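Local coordinates for mbSHANK1 protein (Monosiga brevicollis, PDB 6X23) that binds the GIRK3 peptide through its PDZ domain and, as part of a SHANK-like protein, probably acts as a receptor scaffold, at residues Asp63-Leu68 with Val92-Ala97; Phe26-Ala31 with Gln43-Val48. All coordinates share one frame; numbering follows the deposited sequence.

Contact 1 of 2, residues Asp63-Leu68 with Val92-Ala97; sequences DRLLEL and VAFRIA
Leu-66 and Glu-67 both sit opposite Arg-95, forming a classic beta bulge in an antiparallel ladder of the PDZ domain. The strands are 64-68 and 91-99. Arg-95 O accepts from both bulge amides, Leu-66 N at 2.8 Å and Glu-67 N at 2.9 Å. The first donor lies in the carbonyl plane and the second is tilted from it. Before the bulge in strand 64-68, Arg-64 pairs with Ala-97 through two backbone hydrogen bonds.

The tight side is the face of Leu-65, Leu-68, Phe-94 and Ile-96, where Val-81 and Ile-85 of helix 78-87 add to the packing. The Leu-65 side chain crosses Phe-94 obliquely, and its CD1 comes to 3.4 Å from Phe-94 CD1. Leu-68 lies alongside the same ring and points the same way, with its CD1 3.3 Å from Phe-94 CE1. With CG anti to the backbone N (chi1 171°), Leu-68 runs along the ring, and the same CD1 meets Val-92 CG2 at 3.4 Å, which is closer than usual for two methyls. Phe-94 thus carries a leucine methyl at each of two neighbouring ring carbons.

The face of Arg-64, Glu-67 and Arg-95 is more polar and partly exposed. Leu-66 points toward the neighbouring strand, and its CD1 and Ala-97 CB, 3.8 Å apart, make an apolar patch under the Arg-64 guanidinium. The polar end of Arg-64 bonds to Glu-10 and to the Gln-41 carbonyl. Glu-67 and Arg-95 run side by side, their chains extended, with CB atoms 3.6 Å apart. Their charged planes stand 83° apart. The salt bridge is therefore not a flat paired one: Arg-95 NH1 meets Glu-67 OE2 at 3.2 Å from above the carboxylate plane.

Contact 2 of 2, residues Phe26-Ala31 with Gln43-Val48; sequences FRLSGA and QWVRNV
Gln-43 and Ser-29 have the most surface buried here, where strand 26-29 of the PDZ domain pairs antiparallel with strand 44-48. Gln-43 turns its side chain back past the end of strand 26-29. A bend at chi2 (-57°) brings the amide to the Gly-30 to Ala-31 backbone. Gln-43 NE2 gives a hydrogen bond to a lone pair of Ala-31 O at 3.0 Å, in the carbonyl plane. Gln-43 OE1 bonds to His-78 ND1 at the start of helix 78-87. The aliphatic part packs too: Gln-43 CB is 3.8 Å from both Leu-28 CG and CD2. A leucine here would probably leave Ala-31 O and His-78 ND1 without these mates, and the histidine ring freer to turn.

Ser-29 works on the opposite face from Leu-28. Its OG, anti to the backbone N (chi1 174°), accepts from Arg-46 NE at 3.1 Å, in the guanidinium plane. Trp-44 CZ3 lies over one face of that guanidinium, near its rim.

The carbonyl of Arg-27 takes a backbone bond from Arg-46, whose N points almost straight at Arg-27 O, at 3.1 Å. On the buried side, Phe-26 CB touches Val-48 CG2 at 3.4 Å, and Phe-26 CD2 meets Val-45 CG1 at 3.9 Å.

The bound peptide adds its own strand beside Arg-27, Leu-28 and Ser-29, as expected for the PDZ groove. The Gln-43 amide thus bridges the chain just past the groove strand and His-78 at the start of helix 78-87, which probably helps set the orientation of His-78.

From the N terminus, strand 10-18 comes first and later borders strand 91-99. The chain then enters strand 26-29. Contact 2 closes the loop of residues 32-42, part of which is not modelled. After helix 53-57 the chain reaches strand 64-68. Contact 1 closes a longer loop, which holds strand 71-72 and helix 78-87. The two loops follow in series and neither encloses the other. The contacts still touch: Asp-63 O is 2.8 Å from Val-45 N, and Leu-65 N is 3.0 Å from Gln-43 O, both probable hydrogen bonds. Residues 43-45 thereby join the peptide-binding hairpin to the larger sheet, and helix 78-87 packs on side chains of both.

Contact 1 of 2, residues Asp63-Leu68 with Val92-Ala97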
loop_
_atom_site.group_PDB
_atom_site.type_symbol
_atom_site.label_atom_id
_atom_site.label_comp_id
_atom_site.label_asym_id
_atom_site.label_seq_id
_atom_site.Cartn_x
_atom_site.Cartn_y
_atom_site.Cartn_z
ATOM N N ASP A 63 -0.798 7.234 2.643
ATOM C CA ASP A 63 -1.767 6.162 2.825
ATOM C C ASP A 63 -1.118 5.011 3.575
ATOM O O ASP A 63 -0.038 4.546 3.204
ATOM C CB ASP A 63 -2.293 5.663 1.477
ATOM C CG ASP A 63 -3.293 6.601 0.839
ATOM O OD1 ASP A 63 -3.912 7.459 1.513
ATOM O OD2 ASP A 63 -3.478 6.460 -0.378
ATOM N N ARG A 64 -1.778 4.560 4.630
ATOM C CA ARG A 64 -1.288 3.477 5.471
ATOM C C ARG A 64 -2.076 2.211 5.176
ATOM O O ARG A 64 -3.306 2.241 5.127
ATOM C CB ARG A 64 -1.403 3.838 6.954
ATOM C CG ARG A 64 -1.081 2.681 7.877
ATOM C CD ARG A 64 -0.908 3.164 9.300
ATOM N NE ARG A 64 -2.124 3.751 9.837
ATOM C CZ ARG A 64 -3.058 3.040 10.445
ATOM N NH1 ARG A 64 -2.897 1.731 10.572
ATOM N NH2 ARG A 64 -4.144 3.633 10.923
ATOM N N LEU A 65 -1.364 1.106 5.005
ATOM C CA LEU A 65 -1.945 -0.151 4.569
ATOM C C LEU A 65 -2.675 -0.825 5.723
ATOM O O LEU A 65 -2.082 -1.082 6.776
ATOM C CB LEU A 65 -0.841 -1.052 4.033
ATOM C CG LEU A 65 -1.324 -2.284 3.276
ATOM C CD1 LEU A 65 -2.467 -1.940 2.309
ATOM C CD2 LEU A 65 -0.172 -2.913 2.521
ATOM N N LEU A 66 -3.956 -1.118 5.531
ATOM C CA LEU A 66 -4.737 -1.832 6.521
ATOM C C LEU A 66 -5.131 -3.229 6.063
ATOM O O LEU A 66 -4.996 -4.192 6.824
ATOM C CB LEU A 66 -5.984 -1.029 6.861
ATOM C CG LEU A 66 -5.925 0.001 7.993
ATOM C CD1 LEU A 66 -4.677 0.860 7.949
ATOM C CD2 LEU A 66 -7.163 0.891 7.904
ATOM N N GLU A 67 -5.648 -3.374 4.846
ATOM C CA GLU A 67 -6.084 -4.676 4.359
ATOM C C GLU A 67 -5.539 -4.892 2.956
ATOM O O GLU A 67 -5.491 -3.970 2.139
ATOM C CB GLU A 67 -7.616 -4.828 4.324
ATOM C CG GLU A 67 -8.361 -4.614 5.650
ATOM C CD GLU A 67 -9.864 -4.847 5.512
ATOM O OE1 GLU A 67 -10.335 -5.103 4.376
ATOM O OE2 GLU A 67 -10.586 -4.761 6.535
ATOM N N LEU A 68 -5.158 -6.129 2.687
ATOM C CA LEU A 68 -4.684 -6.583 1.394
ATOM C C LEU A 68 -5.597 -7.724 0.986
ATOM O O LEU A 68 -5.651 -8.741 1.680
ATOM C CB LEU A 68 -3.233 -7.044 1.503
ATOM C CG LEU A 68 -2.563 -7.753 0.339
ATOM C CD1 LEU A 68 -2.457 -6.782 -0.794
ATOM C CD2 LEU A 68 -1.195 -8.181 0.785
ATOM N N VAL A 92 -4.819 -6.163 -7.389
ATOM C CA VAL A 92 -4.660 -6.143 -5.942
ATOM C C VAL A 92 -5.747 -5.240 -5.399
ATOM O O VAL A 92 -6.198 -4.316 -6.079
ATOM C CB VAL A 92 -3.258 -5.633 -5.505
ATOM C CG1 VAL A 92 -3.154 -4.135 -5.669
ATOM C CG2 VAL A 92 -2.941 -6.004 -4.095
ATOM N N ALA A 93 -6.170 -5.503 -4.173
ATOM C CA ALA A 93 -7.082 -4.626 -3.459
ATOM C C ALA A 93 -6.475 -4.265 -2.114
ATOM O O ALA A 93 -5.925 -5.123 -1.409
ATOM C CB ALA A 93 -8.450 -5.268 -3.249
ATOM N N PHE A 94 -6.569 -2.978 -1.788
ATOM C CA PHE A 94 -6.076 -2.392 -0.552
ATOM C C PHE A 94 -7.243 -1.730 0.152
ATOM O O PHE A 94 -8.101 -1.117 -0.495
ATOM C CB PHE A 94 -4.992 -1.330 -0.814
ATOM C CG PHE A 94 -3.706 -1.885 -1.371
ATOM C CD1 PHE A 94 -3.166 -3.054 -0.872
ATOM C CD2 PHE A 94 -3.051 -1.246 -2.411
ATOM C CE1 PHE A 94 -1.981 -3.566 -1.381
ATOM C CE2 PHE A 94 -1.876 -1.772 -2.940
ATOM C CZ PHE A 94 -1.349 -2.935 -2.417
ATOM N N ARG A 95 -7.275 -1.858 1.473
ATOM C CA ARG A 95 -7.952 -0.904 2.335
ATOM C C ARG A 95 -6.886 -0.138 3.103
ATOM O O ARG A 95 -5.971 -0.744 3.660
ATOM C CB ARG A 95 -8.902 -1.609 3.296
ATOM C CG ARG A 95 -9.698 -0.683 4.195
ATOM C CD ARG A 95 -10.658 -1.483 5.007
ATOM N NE ARG A 95 -11.632 -0.615 5.645
ATOM C CZ ARG A 95 -12.601 -1.071 6.434
ATOM N NH1 ARG A 95 -12.691 -2.376 6.670
ATOM N NH2 ARG A 95 -13.469 -0.229 6.994
ATOM N N ILE A 96 -6.990 1.183 3.127
ATOM C CA ILE A 96 -5.957 2.032 3.704
ATOM C C ILE A 96 -6.580 3.083 4.609
ATOM O O ILE A 96 -7.774 3.367 4.543
ATOM C CB ILE A 96 -5.111 2.723 2.626
ATOM C CG1 ILE A 96 -6.023 3.520 1.671
ATOM C CG2 ILE A 96 -4.222 1.692 1.946
ATOM C CD1 ILE A 96 -6.096 5.036 1.973
ATOM N N ALA A 97 -5.719 3.695 5.421
ATOM C CA ALA A 97 -6.085 4.795 6.306
ATOM C C ALA A 97 -5.345 6.050 5.862
ATOM O O ALA A 97 -4.141 6.005 5.607
ATOM C CB ALA A 97 -5.765 4.456 7.766
#

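Contact 2 of 2, residues Phe26-Ala31 with Gln43-Val48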
loop_
_atom_site.group_PDB
_atom_site.type_symbol
_atom_site.label_atom_id
_atom_site.label_comp_id
_atom_site.label_asym_id
_atom_site.label_seq_id
_atom_site.Cartn_x
_atom_site.Cartn_y
_atom_site.Cartn_z
ATOM N N PHE A 26 4.432 2.089 -6.659
ATOM C CA PHE A 26 4.628 2.832 -5.404
ATOM C C PHE A 26 5.650 2.104 -4.551
ATOM O O PHE A 26 5.963 0.956 -4.818
ATOM C CB PHE A 26 3.314 3.031 -4.655
ATOM C CG PHE A 26 2.688 1.794 -4.079
ATOM C CD1 PHE A 26 1.875 0.988 -4.842
ATOM C CD2 PHE A 26 2.887 1.446 -2.766
ATOM C CE1 PHE A 26 1.282 -0.135 -4.297
ATOM C CE2 PHE A 26 2.292 0.323 -2.227
ATOM C CZ PHE A 26 1.489 -0.470 -2.991
ATOM N N ARG A 27 6.200 2.809 -3.556
ATOM C CA ARG A 27 7.213 2.222 -2.639
ATOM C C ARG A 27 6.578 2.063 -1.255
ATOM O O ARG A 27 6.181 3.089 -0.668
ATOM C CB ARG A 27 8.458 3.113 -2.578
ATOM C CG ARG A 27 9.211 3.222 -3.896
ATOM C CD ARG A 27 9.980 4.525 -4.013
ATOM N NE ARG A 27 10.432 4.787 -5.372
ATOM C CZ ARG A 27 10.968 3.876 -6.175
ATOM N NH1 ARG A 27 11.349 4.211 -7.397
ATOM N NH2 ARG A 27 11.120 2.632 -5.757
ATOM N N LEU A 28 6.489 0.825 -0.758
ATOM C CA LEU A 28 5.879 0.595 0.526
ATOM C C LEU A 28 6.970 0.686 1.582
ATOM O O LEU A 28 8.144 0.449 1.311
ATOM C CB LEU A 28 5.211 -0.766 0.529
ATOM C CG LEU A 28 4.240 -0.958 1.663
ATOM C CD1 LEU A 28 3.035 -0.036 1.461
ATOM C CD2 LEU A 28 3.877 -2.422 1.681
ATOM N N SER A 29 6.600 1.065 2.782
ATOM C CA SER A 29 7.627 1.369 3.760
ATOM C C SER A 29 7.050 1.153 5.144
ATOM O O SER A 29 5.912 1.554 5.404
ATOM C CB SER A 29 8.101 2.809 3.610
ATOM O OG SER A 29 8.996 3.151 4.647
ATOM N N GLY A 30 7.812 0.520 6.018
ATOM C CA GLY A 30 7.306 0.442 7.372
ATOM C C GLY A 30 7.999 -0.645 8.161
ATOM O O GLY A 30 9.135 -1.016 7.866
ATOM N N ALA A 31 7.261 -1.137 9.154
ATOM C CA ALA A 31 7.776 -2.044 10.175
ATOM C C ALA A 31 8.398 -3.295 9.568
ATOM O O ALA A 31 7.714 -4.070 8.889
ATOM C CB ALA A 31 6.642 -2.435 11.126
ATOM N N GLN A 43 2.491 -1.027 7.507
ATOM C CA GLN A 43 3.280 -0.466 6.420
ATOM C C GLN A 43 2.575 0.752 5.852
ATOM O O GLN A 43 1.411 0.989 6.129
ATOM C CB GLN A 43 3.490 -1.501 5.314
ATOM C CG GLN A 43 3.884 -2.861 5.826
ATOM C CD GLN A 43 5.130 -2.804 6.672
ATOM O OE1 GLN A 43 6.204 -2.434 6.188
ATOM N NE2 GLN A 43 4.993 -3.135 7.954
ATOM N N TRP A 44 3.277 1.521 5.026
ATOM C CA TRP A 44 2.647 2.710 4.467
ATOM C C TRP A 44 3.303 3.128 3.155
ATOM O O TRP A 44 4.431 2.746 2.839
ATOM C CB TRP A 44 2.659 3.867 5.466
ATOM C CG TRP A 44 3.995 4.204 6.002
ATOM C CD1 TRP A 44 4.665 3.564 7.002
ATOM C CD2 TRP A 44 4.828 5.297 5.593
ATOM N NE1 TRP A 44 5.880 4.177 7.225
ATOM C CE2 TRP A 44 5.999 5.247 6.377
ATOM C CE3 TRP A 44 4.697 6.308 4.636
ATOM C CZ2 TRP A 44 7.032 6.170 6.233
ATOM C CZ3 TRP A 44 5.719 7.224 4.498
ATOM C CH2 TRP A 44 6.875 7.147 5.290
ATOM N N VAL A 45 2.552 3.928 2.399
ATOM C CA VAL A 45 2.934 4.409 1.073
ATOM C C VAL A 45 3.763 5.680 1.245
ATOM O O VAL A 45 3.333 6.620 1.923
ATOM C CB VAL A 45 1.679 4.673 0.218
ATOM C CG1 VAL A 45 2.060 4.989 -1.235
ATOM C CG2 VAL A 45 0.706 3.497 0.293
ATOM N N ARG A 46 5.026 5.581 0.824
ATOM C CA ARG A 46 6.059 6.645 0.999
ATOM C C ARG A 46 6.099 7.588 -0.190
ATOM O O ARG A 46 6.504 8.733 0.027
ATOM C CB ARG A 46 7.460 6.073 1.202
ATOM C CG ARG A 46 8.395 6.987 1.983
ATOM C CD ARG A 46 9.555 6.260 2.646
ATOM N NE ARG A 46 9.520 6.185 4.102
ATOM C CZ ARG A 46 9.874 7.171 4.923
ATOM N NH1 ARG A 46 9.821 7.007 6.231
ATOM N NH2 ARG A 46 10.280 8.327 4.440
ATOM N N ASN A 47 5.714 7.100 -1.361
ATOM C CA ASN A 47 5.639 7.877 -2.627
ATOM C C ASN A 47 4.943 7.021 -3.684
ATOM O O ASN A 47 4.868 5.834 -3.491
ATOM C CB ASN A 47 6.992 8.398 -3.117
ATOM C CG ASN A 47 7.742 7.419 -3.987
ATOM O OD1 ASN A 47 7.457 7.300 -5.170
ATOM N ND2 ASN A 47 8.702 6.725 -3.400
ATOM N N VAL A 48 4.400 7.635 -4.740
ATOM C CA VAL A 48 3.655 6.852 -5.774
ATOM C C VAL A 48 3.979 7.403 -7.167
ATOM O O VAL A 48 3.998 8.641 -7.319
ATOM C CB VAL A 48 2.138 6.880 -5.493
ATOM C CG1 VAL A 48 1.309 6.519 -6.716
ATOM C CG2 VAL A 48 1.761 5.998 -4.311
#